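Hypothetical Membrane Spanning Protein (Bacillus cereus, PDB 2FB5) probably catalyses the magnesium-dependent condensation of two ATP molecules into cyclic di-AMP and is probably required for efficient spore formation. Local coordinates at residues 120-123 with 124-128; 193-197 with 198-202. One frame throughout, in Å; residues are numbered along the deposited sequence.

How the contacts relate
Both contacts are local and lie within the DisA-type nucleotide-binding region, built round one mixed β-sheet. Contact 1 comes first along the chain: it is helix 120-126 and the turn after it, which follow strand 112-117, an outermost strand of the sheet, and pack against strands 94-98, 137-141 and 144-150. Contact 2 is part of the sheet itself, the hairpin of strands 192-196 and 199-203, and forms the opposite edge within this chain. The centres of contact 1 and contact 2 lie about 22 Å apart. The nearest atoms of contact 1 and contact 2 are about 11 Å apart, without touching. Contact 1 joins the sheet to helix 77-90, contact 2 to helix 166-175 and, through Phe194 and Leu196, to helix 47-70, the second long helix near the N-terminus.

Contact 1: 120-123 with 124-128; sequences APLL and ESIFY
Leu122 and Ile126, one helical turn apart, touch side by side: the branch point of Leu122, CG, lies 4.0 Å from Ile126 CD1, the end of the isoleucine's longer arm. Leu122 CG is anti to the backbone N (chi1 176°), which carries it toward Ile126; Leu122 CD1 also meets Ile126 CD1. The backbone makes successive i to i+4 bonds: Glu124 N to Ala120 O, Ser125 N to Pro121 O and Ile126 N to Leu122 O, each 2.9 Å. The next one, Phe127 N to Leu123 O, is stretched to 3.3 Å and weak, as Phe127 is the first residue to leave helical geometry. Leu123 O also meets Phe127 CD2 at 3.3 Å, while Ile126 CG2 sits over the centre of one face of that ring. The Glu124 side chain runs extended back toward Ala120, its CG 3.4 Å from Ala120 O; its carboxylate is held by His86 and by a salt bridge to Arg90, both on helix 77-90. Farther out, Leu123, Ile126 and Phe127 all rest on Val138 of strand 137-141, and Phe127 reaches Leu87 of helix 77-90. This is a short amphipathic α-helix packed on the central β-sheet of a DisA-type nucleotide-binding fold.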
ATOM      1  N   ALA A 120      23.080 -20.270  -2.210  1.00 21.30           N
ATOM      2  CA  ALA A 120      23.877 -20.256  -0.995  1.00 21.93           C
ATOM      3  C   ALA A 120      25.289 -20.849  -1.183  1.00 21.98           C
ATOM      4  O   ALA A 120      26.260 -20.199  -0.794  1.00 22.83           O
ATOM      5  CB  ALA A 120      23.118 -20.906   0.175  1.00 22.60           C
ATOM      6  N   PRO A 121      25.434 -22.058  -1.790  1.00 22.32           N
ATOM      7  CA  PRO A 121      26.819 -22.516  -2.015  1.00 22.44           C
ATOM      8  C   PRO A 121      27.725 -21.477  -2.721  1.00 22.53           C
ATOM      9  O   PRO A 121      28.894 -21.342  -2.363  1.00 22.62           O
ATOM     10  CB  PRO A 121      26.640 -23.756  -2.884  1.00 22.45           C
ATOM     11  CG  PRO A 121      25.297 -24.322  -2.438  1.00 22.74           C
ATOM     12  CD  PRO A 121      24.451 -23.080  -2.213  1.00 22.84           C
ATOM     13  N   LEU A 122      27.203 -20.749  -3.704  1.00 21.93           N
ATOM     14  CA  LEU A 122      28.058 -19.793  -4.402  1.00 22.02           C
ATOM     15  C   LEU A 122      28.461 -18.613  -3.502  1.00 21.89           C
ATOM     16  O   LEU A 122      29.628 -18.178  -3.493  1.00 22.90           O
ATOM     17  CB  LEU A 122      27.414 -19.328  -5.714  1.00 21.55           C
ATOM     18  CG  LEU A 122      28.181 -18.242  -6.490  1.00 22.74           C
ATOM     19  CD1 LEU A 122      29.617 -18.675  -6.809  1.00 22.99           C
ATOM     20  CD2 LEU A 122      27.447 -17.892  -7.776  1.00 22.09           C
ATOM     21  N   LEU A 123      27.518 -18.097  -2.729  1.00 22.39           N
ATOM     22  CA  LEU A 123      27.842 -17.002  -1.803  1.00 22.71           C
ATOM     23  C   LEU A 123      28.888 -17.476  -0.794  1.00 23.39           C
ATOM     24  O   LEU A 123      29.829 -16.749  -0.460  1.00 23.28           O
ATOM     25  CB  LEU A 123      26.590 -16.511  -1.069  1.00 22.45           C
ATOM     26  CG  LEU A 123      25.556 -15.705  -1.856  1.00 22.05           C
ATOM     27  CD1 LEU A 123      24.258 -15.603  -1.068  1.00 21.14           C
ATOM     28  CD2 LEU A 123      26.117 -14.312  -2.161  1.00 20.81           C
ATOM     29  N   GLU A 124      28.721 -18.701  -0.305  1.00 23.47           N
ATOM     30  CA  GLU A 124      29.648 -19.230   0.694  1.00 24.36           C
ATOM     31  C   GLU A 124      31.037 -19.477   0.111  1.00 24.01           C
ATOM     32  O   GLU A 124      32.040 -19.270   0.785  1.00 24.84           O
ATOM     33  CB  GLU A 124      29.093 -20.503   1.338  1.00 23.79           C
ATOM     34  CG  GLU A 124      27.827 -20.293   2.167  1.00 24.29           C
ATOM     35  CD  GLU A 124      27.174 -21.617   2.549  1.00 26.64           C
ATOM     36  OE1 GLU A 124      27.927 -22.567   2.834  1.00 31.28           O
ATOM     37  OE2 GLU A 124      25.931 -21.716   2.571  1.00 28.51           O
ATOM     38  N   SER A 125      31.081 -19.910  -1.146  1.00 23.72           N
ATOM     39  CA  SER A 125      32.324 -20.128  -1.863  1.00 23.07           C
ATOM     40  C   SER A 125      33.079 -18.799  -2.060  1.00 22.79           C
ATOM     41  O   SER A 125      34.294 -18.719  -1.843  1.00 21.79           O
ATOM     42  CB  SER A 125      32.012 -20.786  -3.208  1.00 23.75           C
ATOM     43  OG  SER A 125      33.178 -20.951  -3.987  1.00 25.23           O
ATOM     44  N   ILE A 126      32.354 -17.757  -2.452  1.00 22.06           N
ATOM     45  CA  ILE A 126      32.958 -16.427  -2.667  1.00 22.50           C
ATOM     46  C   ILE A 126      33.690 -15.922  -1.422  1.00 22.82           C
ATOM     47  O   ILE A 126      34.771 -15.332  -1.529  1.00 23.35           O
ATOM     48  CB  ILE A 126      31.901 -15.394  -3.136  1.00 21.97           C
ATOM     49  CG1 ILE A 126      31.487 -15.708  -4.587  1.00 22.61           C
ATOM     50  CG2 ILE A 126      32.452 -13.934  -3.028  1.00 21.83           C
ATOM     51  CD1 ILE A 126      30.151 -15.064  -5.046  1.00 22.11           C
ATOM     52  N   PHE A 127      33.100 -16.158  -0.247  1.00 23.41           N
ATOM     53  CA  PHE A 127      33.656 -15.662   1.020  1.00 24.07           C
ATOM     54  C   PHE A 127      34.479 -16.683   1.811  1.00 25.31           C
ATOM     55  O   PHE A 127      34.758 -16.488   3.013  1.00 24.94           O
ATOM     56  CB  PHE A 127      32.535 -15.077   1.889  1.00 23.77           C
ATOM     57  CG  PHE A 127      31.935 -13.843   1.311  1.00 23.91           C
ATOM     58  CD1 PHE A 127      32.684 -12.678   1.230  1.00 22.32           C
ATOM     59  CD2 PHE A 127      30.651 -13.851   0.805  1.00 22.82           C
ATOM     60  CE1 PHE A 127      32.147 -11.521   0.677  1.00 23.65           C
ATOM     61  CE2 PHE A 127      30.105 -12.693   0.259  1.00 23.89           C
ATOM     62  CZ  PHE A 127      30.869 -11.525   0.199  1.00 22.46           C
ATOM     63  N   TYR A 128      34.877 -17.770   1.151  1.00 25.83           N
ATOM     64  CA  TYR A 128      35.793 -18.711   1.796  1.00 26.28           C
ATOM     65  C   TYR A 128      37.153 -18.034   2.004  1.00 26.19           C
ATOM     66  O   TYR A 128      37.720 -17.501   1.064  1.00 26.21           O
ATOM     67  CB  TYR A 128      35.922 -19.998   0.990  1.00 27.01           C
ATOM     68  CG  TYR A 128      36.472 -21.117   1.825  1.00 27.57           C
ATOM     69  CD1 TYR A 128      35.621 -21.944   2.554  1.00 28.47           C
ATOM     70  CD2 TYR A 128      37.848 -21.327   1.919  1.00 28.32           C
ATOM     71  CE1 TYR A 128      36.126 -22.977   3.348  1.00 29.53           C
ATOM     72  CE2 TYR A 128      38.363 -22.346   2.706  1.00 29.08           C
ATOM     73  CZ  TYR A 128      37.492 -23.165   3.416  1.00 28.49           C
ATOM     74  OH  TYR A 128      38.000 -24.174   4.198  1.00 29.80           O
TER

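Contact 2: 193-197 with 198-202; sequences SFALN and GILYT
Tyr201 and Phe194 form an antiparallel hydrogen-bonded pair in a tight β-hairpin with a two-residue loop, a type I' turn from Leu196 to Ile199. Tyr201 N reaches Phe194 O at 2.8 Å in a nearly straight bond (172°), and Phe194 N reaches Tyr201 O in the plane of that carbonyl. Their rings lie on the same side of the sheet and are inclined by 40°, with Phe194 CE1 against Tyr201 CD2 at 3.5 Å. Phe194 CG lies between its own backbone N and carbonyl carbon (chi1 68°), which brings a face of the ring under Tyr201 CB in a CH-pi contact. Farther back, this ring is backed by Leu181 and Leu183 of strand 181-185 and by Ile66 of helix 47-70. Ile199 CG2 lies over one face of the Tyr201 ring, toward its rim.

On the other side of the sheet Ser193 CB packs against Leu200 CD1 at 3.6 Å, and Ser193 CA makes a CA-H...O contact with Tyr201 O at 3.1 Å. Ala195, directly opposite Leu200, turns to the same side, and both side chains touch helix 166-175. Gly198 takes a positive phi in the turn, and its N is hydrogen-bonded to Ser175 OG. Two waters stitch the strands together. One hydrogen-bonds to both Ser193 OG and Thr202 OG1; the other sits in plane at the edge of the Tyr201 ring, 2.7 Å from Tyr201 OH, and donates a hydrogen bond to Leu196 O, the same oxygen that accepts Ile199 N at 3.1 Å from above its carbonyl plane.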
ATOM      1  N   SER A 193      25.270  -8.473  10.919  1.00 27.43           N
ATOM      2  CA  SER A 193      24.642  -7.155  10.935  1.00 26.63           C
ATOM      3  C   SER A 193      24.078  -6.815   9.552  1.00 25.71           C
ATOM      4  O   SER A 193      24.426  -7.464   8.561  1.00 25.29           O
ATOM      5  CB  SER A 193      25.699  -6.095  11.258  1.00 26.53           C
ATOM      6  OG  SER A 193      26.305  -6.325  12.510  1.00 28.66           O
ATOM      7  N   PHE A 194      23.215  -5.806   9.479  1.00 24.61           N
ATOM      8  CA  PHE A 194      23.032  -5.096   8.208  1.00 24.33           C
ATOM      9  C   PHE A 194      23.080  -3.600   8.418  1.00 23.95           C
ATOM     10  O   PHE A 194      22.712  -3.114   9.493  1.00 24.32           O
ATOM     11  CB  PHE A 194      21.766  -5.510   7.443  1.00 24.06           C
ATOM     12  CG  PHE A 194      20.471  -5.114   8.110  1.00 24.62           C
ATOM     13  CD1 PHE A 194      19.965  -3.830   7.976  1.00 24.92           C
ATOM     14  CD2 PHE A 194      19.737  -6.050   8.829  1.00 24.78           C
ATOM     15  CE1 PHE A 194      18.763  -3.464   8.572  1.00 25.54           C
ATOM     16  CE2 PHE A 194      18.523  -5.694   9.424  1.00 26.65           C
ATOM     17  CZ  PHE A 194      18.044  -4.395   9.298  1.00 25.53           C
ATOM     18  N   ALA A 195      23.550  -2.887   7.404  1.00 23.24           N
ATOM     19  CA  ALA A 195      23.495  -1.435   7.396  1.00 23.18           C
ATOM     20  C   ALA A 195      22.366  -0.970   6.494  1.00 23.29           C
ATOM     21  O   ALA A 195      22.167  -1.500   5.389  1.00 22.84           O
ATOM     22  CB  ALA A 195      24.816  -0.837   6.917  1.00 22.90           C
ATOM     23  N   LEU A 196      21.643   0.034   6.971  1.00 23.39           N
ATOM     24  CA  LEU A 196      20.567   0.652   6.217  1.00 23.95           C
ATOM     25  C   LEU A 196      20.498   2.125   6.604  1.00 24.62           C
ATOM     26  O   LEU A 196      20.393   2.466   7.784  1.00 24.74           O
ATOM     27  CB  LEU A 196      19.231  -0.037   6.492  1.00 24.00           C
ATOM     28  CG  LEU A 196      18.039   0.473   5.668  1.00 24.83           C
ATOM     29  CD1 LEU A 196      18.134   0.003   4.217  1.00 23.42           C
ATOM     30  CD2 LEU A 196      16.731   0.008   6.306  1.00 26.14           C
ATOM     31  N   ASN A 197      20.581   2.991   5.608  1.00 25.13           N
ATOM     32  CA  ASN A 197      20.501   4.440   5.831  1.00 26.77           C
ATOM     33  C   ASN A 197      21.459   4.959   6.918  1.00 26.80           C
ATOM     34  O   ASN A 197      21.080   5.762   7.782  1.00 27.54           O
ATOM     35  CB  ASN A 197      19.040   4.879   6.100  1.00 27.17           C
ATOM     36  CG  ASN A 197      18.877   6.406   6.136  1.00 30.48           C
ATOM     37  OD1 ASN A 197      19.509   7.131   5.359  1.00 32.85           O
ATOM     38  ND2 ASN A 197      18.025   6.895   7.045  1.00 33.43           N
ATOM     39  N   GLY A 198      22.701   4.490   6.886  1.00 26.82           N
ATOM     40  CA  GLY A 198      23.733   5.022   7.776  1.00 26.77           C
ATOM     41  C   GLY A 198      23.764   4.392   9.158  1.00 27.10           C
ATOM     42  O   GLY A 198      24.587   4.769   9.980  1.00 26.50           O
ATOM     43  N   ILE A 199      22.888   3.416   9.404  1.00 26.61           N
ATOM     44  CA  ILE A 199      22.801   2.779  10.715  1.00 27.10           C
ATOM     45  C   ILE A 199      23.088   1.286  10.614  1.00 27.21           C
ATOM     46  O   ILE A 199      22.575   0.616   9.717  1.00 26.75           O
ATOM     47  CB  ILE A 199      21.419   3.042  11.386  1.00 27.08           C
ATOM     48  CG1 ILE A 199      21.244   4.549  11.628  1.00 28.15           C
ATOM     49  CG2 ILE A 199      21.294   2.272  12.721  1.00 27.44           C
ATOM     50  CD1 ILE A 199      19.805   4.994  11.840  1.00 31.20           C
ATOM     51  N   LEU A 200      23.911   0.779  11.530  1.00 27.09           N
ATOM     52  CA  LEU A 200      24.229  -0.645  11.582  1.00 27.72           C
ATOM     53  C   LEU A 200      23.371  -1.357  12.623  1.00 27.57           C
ATOM     54  O   LEU A 200      23.336  -0.934  13.789  1.00 26.87           O
ATOM     55  CB  LEU A 200      25.721  -0.821  11.906  1.00 27.88           C
ATOM     56  CG  LEU A 200      26.338  -2.218  11.821  1.00 28.40           C
ATOM     57  CD1 LEU A 200      26.458  -2.669  10.369  1.00 27.87           C
ATOM     58  CD2 LEU A 200      27.715  -2.196  12.484  1.00 28.38           C
ATOM     59  N   TYR A 201      22.686  -2.428  12.206  1.00 27.21           N
ATOM     60  CA  TYR A 201      21.805  -3.202  13.092  1.00 27.62           C
ATOM     61  C   TYR A 201      22.294  -4.630  13.239  1.00 28.38           C
ATOM     62  O   TYR A 201      22.553  -5.297  12.241  1.00 27.69           O
ATOM     63  CB  TYR A 201      20.373  -3.272  12.539  1.00 26.81           C
ATOM     64  CG  TYR A 201      19.708  -1.935  12.327  1.00 26.30           C
ATOM     65  CD1 TYR A 201      19.009  -1.309  13.364  1.00 24.56           C
ATOM     66  CD2 TYR A 201      19.783  -1.291  11.092  1.00 24.04           C
ATOM     67  CE1 TYR A 201      18.390  -0.076  13.169  1.00 26.65           C
ATOM     68  CE2 TYR A 201      19.168  -0.070  10.885  1.00 25.79           C
ATOM     69  CZ  TYR A 201      18.472   0.537  11.925  1.00 26.91           C
ATOM     70  OH  TYR A 201      17.879   1.759  11.716  1.00 26.38           O
ATOM     71  N   THR A 202      22.391  -5.102  14.479  1.00 29.34           N
ATOM     72  CA  THR A 202      22.745  -6.488  14.744  1.00 30.78           C
ATOM     73  C   THR A 202      21.549  -7.360  14.427  1.00 31.74           C
ATOM     74  O   THR A 202      20.417  -7.013  14.761  1.00 31.68           O
ATOM     75  CB  THR A 202      23.197  -6.683  16.216  1.00 30.77           C
ATOM     76  OG1 THR A 202      24.286  -5.794  16.485  1.00 31.45           O
ATOM     77  CG2 THR A 202      23.667  -8.109  16.470  1.00 31.27           C
TER
HETATM   78  O   HOH W   1      25.977  -4.686  14.738  1.00 40.44           O
HETATM   79  O   HOH W   2      18.200   2.821   9.306  1.00 26.06           O